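Local coordinates for putative adenosine kinase (Schistosoma mansoni, PDB 3VAS), which probably catalyses the ATP-dependent phosphorylation of adenosine to AMP, as an adenosine kinase of the ribokinase (pfkB) family, and is captured here with adenosine bound, at residues G25-M30 / A179-I184; K97-S102 / D124-F129. One frame throughout, in Å; residues are numbered along the deposited sequence.

From the N terminus, the chain enters the fold through Gly25-Met30, the start of strand 27-40. It then runs 148 residues before Ala179-Ile184 returns to pair with it, which closes the long loop of interaction 1. Interaction 2 is nested inside that loop: Lys97-Ser102 and Asp124-Phe129 meet after a short excursion through helix 111-122. The two contacts share a border, because strand 27-40 is neighbour to both 181-185 and 101-107. The Val27 O to Ser102 N and Gly29 N to Ser102 O distances, both 2.7 Å, indicate probable hydrogen bonds there. With that pairing between them, the contacts place four parallel strands in the order 126-131, 101-107, 27-40, 181-185.

Interaction 1 of 2, residues G25-M30 / A179-I184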
ATOM      1  N   GLY A  25      -5.003 -18.129   5.900  1.00 31.35           N
ATOM      2  CA  GLY A  25      -3.901 -17.310   6.367  1.00 30.10           C
ATOM      3  C   GLY A  25      -2.653 -17.437   5.510  1.00 30.21           C
ATOM      4  O   GLY A  25      -1.539 -17.251   5.990  1.00 30.01           O
ATOM      5  N   TYR A  26      -2.843 -17.762   4.236  1.00 30.80           N
ATOM      6  CA  TYR A  26      -1.741 -17.873   3.286  1.00 31.20           C
ATOM      7  C   TYR A  26      -1.047 -16.521   3.087  1.00 30.95           C
ATOM      8  O   TYR A  26       0.166 -16.460   2.889  1.00 31.35           O
ATOM      9  CB  TYR A  26      -2.273 -18.383   1.948  1.00 32.29           C
ATOM     10  CG  TYR A  26      -1.214 -18.888   1.003  1.00 38.02           C
ATOM     11  CD1 TYR A  26      -0.754 -20.196   1.085  1.00 38.75           C
ATOM     12  CD2 TYR A  26      -0.685 -18.064   0.016  1.00 33.04           C
ATOM     13  CE1 TYR A  26       0.211 -20.667   0.216  1.00 40.55           C
ATOM     14  CE2 TYR A  26       0.279 -18.528  -0.857  1.00 34.43           C
ATOM     15  CZ  TYR A  26       0.724 -19.828  -0.751  1.00 36.21           C
ATOM     16  OH  TYR A  26       1.684 -20.293  -1.618  1.00 42.11           O
ATOM     17  N   VAL A  27      -1.837 -15.448   3.146  1.00 28.31           N
ATOM     18  CA  VAL A  27      -1.357 -14.087   2.930  1.00 26.93           C
ATOM     19  C   VAL A  27      -1.489 -13.263   4.207  1.00 27.72           C
ATOM     20  O   VAL A  27      -2.562 -13.204   4.806  1.00 25.45           O
ATOM     21  CB  VAL A  27      -2.160 -13.376   1.815  1.00 26.98           C
ATOM     22  CG1 VAL A  27      -1.718 -11.926   1.676  1.00 25.26           C
ATOM     23  CG2 VAL A  27      -2.017 -14.117   0.491  1.00 28.02           C
ATOM     24  N   PHE A  28      -0.396 -12.628   4.615  1.00 27.06           N
ATOM     25  CA  PHE A  28      -0.385 -11.809   5.825  1.00 26.49           C
ATOM     26  C   PHE A  28       0.021 -10.377   5.509  1.00 24.14           C
ATOM     27  O   PHE A  28       0.997 -10.145   4.798  1.00 24.45           O
ATOM     28  CB  PHE A  28       0.580 -12.396   6.865  1.00 24.99           C
ATOM     29  CG  PHE A  28       0.698 -11.570   8.126  1.00 27.03           C
ATOM     30  CD1 PHE A  28      -0.081 -11.862   9.235  1.00 27.21           C
ATOM     31  CD2 PHE A  28       1.595 -10.511   8.202  1.00 23.70           C
ATOM     32  CE1 PHE A  28       0.022 -11.107  10.391  1.00 27.65           C
ATOM     33  CE2 PHE A  28       1.700  -9.753   9.351  1.00 24.53           C
ATOM     34  CZ  PHE A  28       0.916 -10.052  10.449  1.00 27.55           C
ATOM     35  N   GLY A  29      -0.722  -9.420   6.052  1.00 22.02           N
ATOM     36  CA  GLY A  29      -0.325  -8.027   5.984  1.00 21.74           C
ATOM     37  C   GLY A  29      -0.287  -7.394   7.363  1.00 21.15           C
ATOM     38  O   GLY A  29      -1.041  -7.787   8.255  1.00 20.83           O
ATOM     39  N   MET A  30       0.609  -6.433   7.555  1.00 23.86           N
ATOM     40  CA  MET A  30       0.547  -5.554   8.723  1.00 24.02           C
ATOM     41  C   MET A  30       0.676  -4.119   8.240  1.00 22.21           C
ATOM     42  O   MET A  30       1.417  -3.852   7.300  1.00 22.38           O
ATOM     43  CB  MET A  30       1.627  -5.887   9.763  1.00 26.96           C
ATOM     44  CG  MET A  30       3.070  -5.680   9.303  1.00 31.40           C
ATOM     45  SD  MET A  30       4.272  -5.679  10.665  1.00 46.96           S
ATOM     46  CE  MET A  30       4.198  -3.990  11.217  1.00 31.29           C
ATOM     47  N   ALA A 179       1.679 -17.962   7.223  1.00 29.03           N
ATOM     48  CA  ALA A 179       1.645 -17.267   5.936  1.00 31.70           C
ATOM     49  C   ALA A 179       2.803 -17.685   5.040  1.00 33.50           C
ATOM     50  O   ALA A 179       3.890 -17.994   5.522  1.00 35.04           O
ATOM     51  CB  ALA A 179       1.648 -15.762   6.135  1.00 25.65           C
ATOM     52  N   GLN A 180       2.562 -17.698   3.735  1.00 34.71           N
ATOM     53  CA  GLN A 180       3.613 -17.998   2.766  1.00 30.96           C
ATOM     54  C   GLN A 180       3.922 -16.746   1.968  1.00 26.86           C
ATOM     55  O   GLN A 180       4.938 -16.668   1.272  1.00 26.96           O
ATOM     56  CB  GLN A 180       3.186 -19.132   1.833  1.00 30.42           C
ATOM     57  CG  GLN A 180       2.938 -20.451   2.549  1.00 33.12           C
ATOM     58  CD  GLN A 180       4.168 -20.946   3.285  1.00 38.94           C
ATOM     59  OE1 GLN A 180       4.090 -21.360   4.443  1.00 42.94           O
ATOM     60  NE2 GLN A 180       5.315 -20.907   2.614  1.00 39.88           N
ATOM     61  N   VAL A 181       3.029 -15.766   2.085  1.00 24.47           N
ATOM     62  CA  VAL A 181       3.126 -14.513   1.341  1.00 27.19           C
ATOM     63  C   VAL A 181       2.879 -13.322   2.261  1.00 25.42           C
ATOM     64  O   VAL A 181       1.922 -13.319   3.036  1.00 27.37           O
ATOM     65  CB  VAL A 181       2.096 -14.467   0.192  1.00 27.03           C
ATOM     66  CG1 VAL A 181       2.143 -13.121  -0.523  1.00 21.56           C
ATOM     67  CG2 VAL A 181       2.333 -15.615  -0.787  1.00 24.11           C
ATOM     68  N   TYR A 182       3.742 -12.314   2.178  1.00 24.68           N
ATOM     69  CA  TYR A 182       3.556 -11.090   2.952  1.00 23.77           C
ATOM     70  C   TYR A 182       3.441  -9.866   2.053  1.00 22.96           C
ATOM     71  O   TYR A 182       4.105  -9.772   1.019  1.00 23.28           O
ATOM     72  CB  TYR A 182       4.700 -10.892   3.948  1.00 22.79           C
ATOM     73  CG  TYR A 182       4.966 -12.102   4.809  1.00 22.14           C
ATOM     74  CD1 TYR A 182       4.199 -12.358   5.938  1.00 22.64           C
ATOM     75  CD2 TYR A 182       5.978 -12.993   4.490  1.00 22.50           C
ATOM     76  CE1 TYR A 182       4.437 -13.467   6.726  1.00 24.46           C
ATOM     77  CE2 TYR A 182       6.220 -14.107   5.270  1.00 25.11           C
ATOM     78  CZ  TYR A 182       5.448 -14.339   6.386  1.00 25.93           C
ATOM     79  OH  TYR A 182       5.689 -15.447   7.167  1.00 29.94           O
ATOM     80  N   TYR A 183       2.574  -8.941   2.445  1.00 20.37           N
ATOM     81  CA  TYR A 183       2.523  -7.634   1.817  1.00 21.01           C
ATOM     82  C   TYR A 183       2.596  -6.555   2.889  1.00 20.61           C
ATOM     83  O   TYR A 183       1.708  -6.461   3.737  1.00 19.59           O
ATOM     84  CB  TYR A 183       1.246  -7.450   0.990  1.00 17.27           C
ATOM     85  CG  TYR A 183       1.204  -6.112   0.280  1.00 19.17           C
ATOM     86  CD1 TYR A 183       1.852  -5.927  -0.941  1.00 20.18           C
ATOM     87  CD2 TYR A 183       0.542  -5.024   0.839  1.00 19.39           C
ATOM     88  CE1 TYR A 183       1.831  -4.699  -1.590  1.00 19.73           C
ATOM     89  CE2 TYR A 183       0.518  -3.792   0.202  1.00 18.63           C
ATOM     90  CZ  TYR A 183       1.159  -3.636  -1.012  1.00 18.75           C
ATOM     91  OH  TYR A 183       1.123  -2.414  -1.648  1.00 19.95           O
ATOM     92  N   ILE A 184       3.658  -5.756   2.861  1.00 18.07           N
ATOM     93  CA  ILE A 184       3.755  -4.592   3.735  1.00 18.47           C
ATOM     94  C   ILE A 184       4.177  -3.356   2.941  1.00 18.84           C
ATOM     95  O   ILE A 184       5.200  -3.364   2.250  1.00 18.39           O
ATOM     96  CB  ILE A 184       4.756  -4.804   4.890  1.00 22.08           C
ATOM     97  CG1 ILE A 184       4.522  -6.142   5.594  1.00 20.96           C
ATOM     98  CG2 ILE A 184       4.658  -3.658   5.893  1.00 22.91           C
ATOM     99  CD1 ILE A 184       5.531  -6.427   6.692  1.00 20.43           C
TER
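Tyr26 lays one face of its ring over the aliphatic part of Gln180, whose CB sits 3.8 Å from the ring centroid in a CH-pi contact, 20° off the ring normal. The ring reaches this place because CG stands anti to the backbone N (chi1 -165°), and Val181 CG2 closes in obliquely at 3.6 Å from Tyr26 CE2. A broad aromatic ring suits this partly exposed place, since its face can pack on the methylenes of Gln180. The same residue grips through its backbone: Tyr26 O accepts from both Gln180 N (2.8 Å) and Val181 N (3.1 Å), the latter nearly along the C=O axis. Parallel pairing follows, with Phe28 N giving a straight bond to Val181 O at 2.9 Å and Tyr183 N one to Phe28 O at 3.1 Å. On one face, Val27 and Val181 run alongside each other in the same direction, and Ile331 touches both. On the other, Phe28 CB touches both Ala179 CB and Tyr182 CD1, the latter 3.7 Å away, while the Phe28 ring leads off to Ile199 of helix 189-205. The buried Tyr182 keeps its hydroxyl satisfied by Val176 O and Lys208 NZ. Further along, Met30 CG meets Ile184 CD1 at 3.7 Å. Valines thus meet on one face of the bridged pairs and aromatic residues on the other. The chemistry implies a division of labour: backbone amides fix the register of the strands, while apolar packing holds the faces and the buried Tyr182 hydroxyl keeps polar partners.

Interaction 2 of 2, residues K97-S102 / D124-F129; sequences KPFVCS and DLVTEF
The Phe99 ring is approached obliquely by Val126 CG2, 3.7 Å from Phe99 CD2, and, also obliquely, by Asp124 O; Pro98 CB of its own segment lies over one face, 3.7 Å above the plane and nearer the rim than the centre. With chi1 at -41°, CG lies beside the backbone N, which brings the ring near that same carbonyl. The Phe99 amide bonds to Asp124 O in the carbonyl plane at 3.0 Å, though the bend at hydrogen (136°) makes it far from straight. Pro98 and Asp124 run alongside each other in the same direction, and Asp124 CB rests 3.8 Å from Pro98 CA. Proline fits the second position of the type II turn Lys97-Val100, where its ring restricts phi; Phe99 takes the positive phi of the third. Asp124, the first residue past helix 111-122 to leave helical angles, sits at positive phi in a Schellman motif. Beyond the turn, Val126 N donates to Cys101 O at 3.1 Å, and Ser102 pairs with Val126 in a parallel bridge. Leu125 CD1 presses tightly on Cys101 CB, 3.5 Å away; a branched apolar residue suits this buried spot, which Leu85 and Val88 of helix 83-95 also line. Small Cys101 and Ser102 fit the interior where strand 27-40 lies alongside. Strand 101-107, helix 111-122 and strand 126-131 form a beta-alpha-beta unit, the building block of the alpha/beta domain in ribokinase-like kinases.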
ATOM      1  N   LYS A  97     -12.057 -16.834  -1.194  1.00 38.44           N
ATOM      2  CA  LYS A  97     -12.095 -17.922  -0.229  1.00 34.77           C
ATOM      3  C   LYS A  97     -11.901 -17.336   1.163  1.00 32.90           C
ATOM      4  O   LYS A  97     -10.919 -16.632   1.408  1.00 29.24           O
ATOM      5  CB  LYS A  97     -11.008 -18.959  -0.506  1.00 33.50           C
ATOM      6  CG  LYS A  97     -10.993 -20.069   0.531  1.00 37.54           C
ATOM      7  CD  LYS A  97      -9.794 -20.980   0.405  1.00 42.01           C
ATOM      8  CE  LYS A  97      -9.863 -22.093   1.438  1.00 46.70           C
ATOM      9  NZ  LYS A  97      -8.701 -23.020   1.339  1.00 51.15           N
ATOM     10  N   PRO A  98     -12.838 -17.625   2.078  1.00 33.63           N
ATOM     11  CA  PRO A  98     -12.820 -17.015   3.414  1.00 27.64           C
ATOM     12  C   PRO A  98     -11.527 -17.292   4.180  1.00 32.94           C
ATOM     13  O   PRO A  98     -11.069 -18.431   4.214  1.00 35.17           O
ATOM     14  CB  PRO A  98     -14.009 -17.675   4.125  1.00 29.20           C
ATOM     15  CG  PRO A  98     -14.894 -18.199   3.019  1.00 30.49           C
ATOM     16  CD  PRO A  98     -13.968 -18.557   1.896  1.00 32.54           C
ATOM     17  N   PHE A  99     -10.944 -16.240   4.752  1.00 32.50           N
ATOM     18  CA  PHE A  99      -9.839 -16.338   5.713  1.00 31.65           C
ATOM     19  C   PHE A  99      -8.475 -16.648   5.104  1.00 29.47           C
ATOM     20  O   PHE A  99      -7.529 -16.962   5.823  1.00 29.96           O
ATOM     21  CB  PHE A  99     -10.162 -17.339   6.830  1.00 33.22           C
ATOM     22  CG  PHE A  99     -11.578 -17.253   7.331  1.00 34.05           C
ATOM     23  CD1 PHE A  99     -12.368 -18.391   7.411  1.00 36.30           C
ATOM     24  CD2 PHE A  99     -12.121 -16.037   7.712  1.00 33.77           C
ATOM     25  CE1 PHE A  99     -13.674 -18.317   7.866  1.00 37.92           C
ATOM     26  CE2 PHE A  99     -13.426 -15.955   8.169  1.00 35.45           C
ATOM     27  CZ  PHE A  99     -14.203 -17.097   8.248  1.00 37.73           C
ATOM     28  N   VAL A 100      -8.360 -16.548   3.785  1.00 26.96           N
ATOM     29  CA  VAL A 100      -7.059 -16.742   3.152  1.00 25.94           C
ATOM     30  C   VAL A 100      -6.080 -15.629   3.559  1.00 26.16           C
ATOM     31  O   VAL A 100      -4.867 -15.845   3.609  1.00 25.82           O
ATOM     32  CB  VAL A 100      -7.173 -16.871   1.605  1.00 51.47           C
ATOM     33  CG1 VAL A 100      -7.780 -15.622   0.996  1.00 51.72           C
ATOM     34  CG2 VAL A 100      -5.819 -17.158   0.983  1.00 51.01           C
ATOM     35  N   CYS A 101      -6.609 -14.452   3.887  1.00 25.01           N
ATOM     36  CA  CYS A 101      -5.755 -13.318   4.246  1.00 25.96           C
ATOM     37  C   CYS A 101      -5.839 -12.928   5.721  1.00 30.71           C
ATOM     38  O   CYS A 101      -6.891 -13.049   6.353  1.00 30.19           O
ATOM     39  CB  CYS A 101      -6.051 -12.101   3.363  1.00 21.60           C
ATOM     40  SG  CYS A 101      -5.687 -12.315   1.610  1.00 32.74           S
ATOM     41  N   SER A 102      -4.712 -12.452   6.251  1.00 30.30           N
ATOM     42  CA  SER A 102      -4.603 -12.000   7.632  1.00 26.40           C
ATOM     43  C   SER A 102      -4.073 -10.573   7.657  1.00 26.35           C
ATOM     44  O   SER A 102      -3.220 -10.212   6.843  1.00 22.68           O
ATOM     45  CB  SER A 102      -3.638 -12.889   8.415  1.00 23.82           C
ATOM     46  OG  SER A 102      -4.144 -14.196   8.589  1.00 23.83           O
ATOM     47  N   ASP A 124     -14.427 -11.273   5.200  1.00 33.93           N
ATOM     48  CA  ASP A 124     -13.792 -12.534   5.611  1.00 34.04           C
ATOM     49  C   ASP A 124     -12.274 -12.422   5.754  1.00 31.74           C
ATOM     50  O   ASP A 124     -11.548 -13.399   5.580  1.00 31.88           O
ATOM     51  CB  ASP A 124     -14.148 -13.686   4.667  1.00 37.91           C
ATOM     52  CG  ASP A 124     -15.624 -14.006   4.676  1.00 41.26           C
ATOM     53  OD1 ASP A 124     -16.275 -13.777   5.716  1.00 40.33           O
ATOM     54  OD2 ASP A 124     -16.130 -14.484   3.640  1.00 44.30           O
ATOM     55  N   LEU A 125     -11.805 -11.222   6.071  1.00 27.84           N
ATOM     56  CA  LEU A 125     -10.398 -10.997   6.362  1.00 30.94           C
ATOM     57  C   LEU A 125     -10.133 -11.219   7.853  1.00 32.45           C
ATOM     58  O   LEU A 125     -10.689 -10.517   8.698  1.00 37.66           O
ATOM     59  CB  LEU A 125     -10.012  -9.574   5.944  1.00 30.29           C
ATOM     60  CG  LEU A 125      -8.611  -9.054   6.251  1.00 30.97           C
ATOM     61  CD1 LEU A 125      -7.573  -9.898   5.558  1.00 30.34           C
ATOM     62  CD2 LEU A 125      -8.485  -7.598   5.827  1.00 31.12           C
ATOM     63  N   VAL A 126      -9.306 -12.205   8.182  1.00 30.29           N
ATOM     64  CA  VAL A 126      -8.934 -12.441   9.576  1.00 33.34           C
ATOM     65  C   VAL A 126      -8.042 -11.305  10.081  1.00 33.89           C
ATOM     66  O   VAL A 126      -7.041 -10.967   9.454  1.00 35.08           O
ATOM     67  CB  VAL A 126      -8.201 -13.792   9.763  1.00 36.53           C
ATOM     68  CG1 VAL A 126      -7.568 -13.873  11.149  1.00 37.87           C
ATOM     69  CG2 VAL A 126      -9.156 -14.954   9.550  1.00 35.63           C
ATOM     70  N   THR A 127      -8.418 -10.706  11.207  1.00 31.11           N
ATOM     71  CA  THR A 127      -7.638  -9.615  11.774  1.00 30.19           C
ATOM     72  C   THR A 127      -7.269  -9.854  13.232  1.00 31.71           C
ATOM     73  O   THR A 127      -7.958 -10.570  13.957  1.00 31.75           O
ATOM     74  CB  THR A 127      -8.377  -8.265  11.675  1.00 28.55           C
ATOM     75  OG1 THR A 127      -9.610  -8.331  12.404  1.00 31.23           O
ATOM     76  CG2 THR A 127      -8.665  -7.914  10.226  1.00 26.50           C
ATOM     77  N   GLU A 128      -6.158  -9.255  13.645  1.00 30.31           N
ATOM     78  CA  GLU A 128      -5.803  -9.163  15.054  1.00 30.43           C
ATOM     79  C   GLU A 128      -5.350  -7.736  15.332  1.00 31.19           C
ATOM     80  O   GLU A 128      -4.157  -7.430  15.299  1.00 30.67           O
ATOM     81  CB  GLU A 128      -4.704 -10.163  15.419  1.00 32.06           C
ATOM     82  CG  GLU A 128      -5.172 -11.608  15.505  1.00 34.46           C
ATOM     83  CD  GLU A 128      -6.091 -11.871  16.693  1.00 39.71           C
ATOM     84  OE1 GLU A 128      -6.111 -11.055  17.642  1.00 39.26           O
ATOM     85  OE2 GLU A 128      -6.794 -12.903  16.679  1.00 42.91           O
ATOM     86  N   PHE A 129      -6.315  -6.860  15.586  1.00 31.16           N
ATOM     87  CA  PHE A 129      -6.013  -5.455  15.819  1.00 28.46           C
ATOM     88  C   PHE A 129      -5.431  -5.236  17.200  1.00 31.35           C
ATOM     89  O   PHE A 129      -5.853  -5.860  18.173  1.00 31.33           O
ATOM     90  CB  PHE A 129      -7.268  -4.594  15.662  1.00 25.84           C
ATOM     91  CG  PHE A 129      -7.694  -4.394  14.239  1.00 27.20           C
ATOM     92  CD1 PHE A 129      -7.010  -3.510  13.416  1.00 25.92           C
ATOM     93  CD2 PHE A 129      -8.778  -5.086  13.723  1.00 26.08           C
ATOM     94  CE1 PHE A 129      -7.398  -3.321  12.104  1.00 23.08           C
ATOM     95  CE2 PHE A 129      -9.171  -4.900  12.411  1.00 26.97           C
ATOM     96  CZ  PHE A 129      -8.481  -4.019  11.601  1.00 26.02           C
TER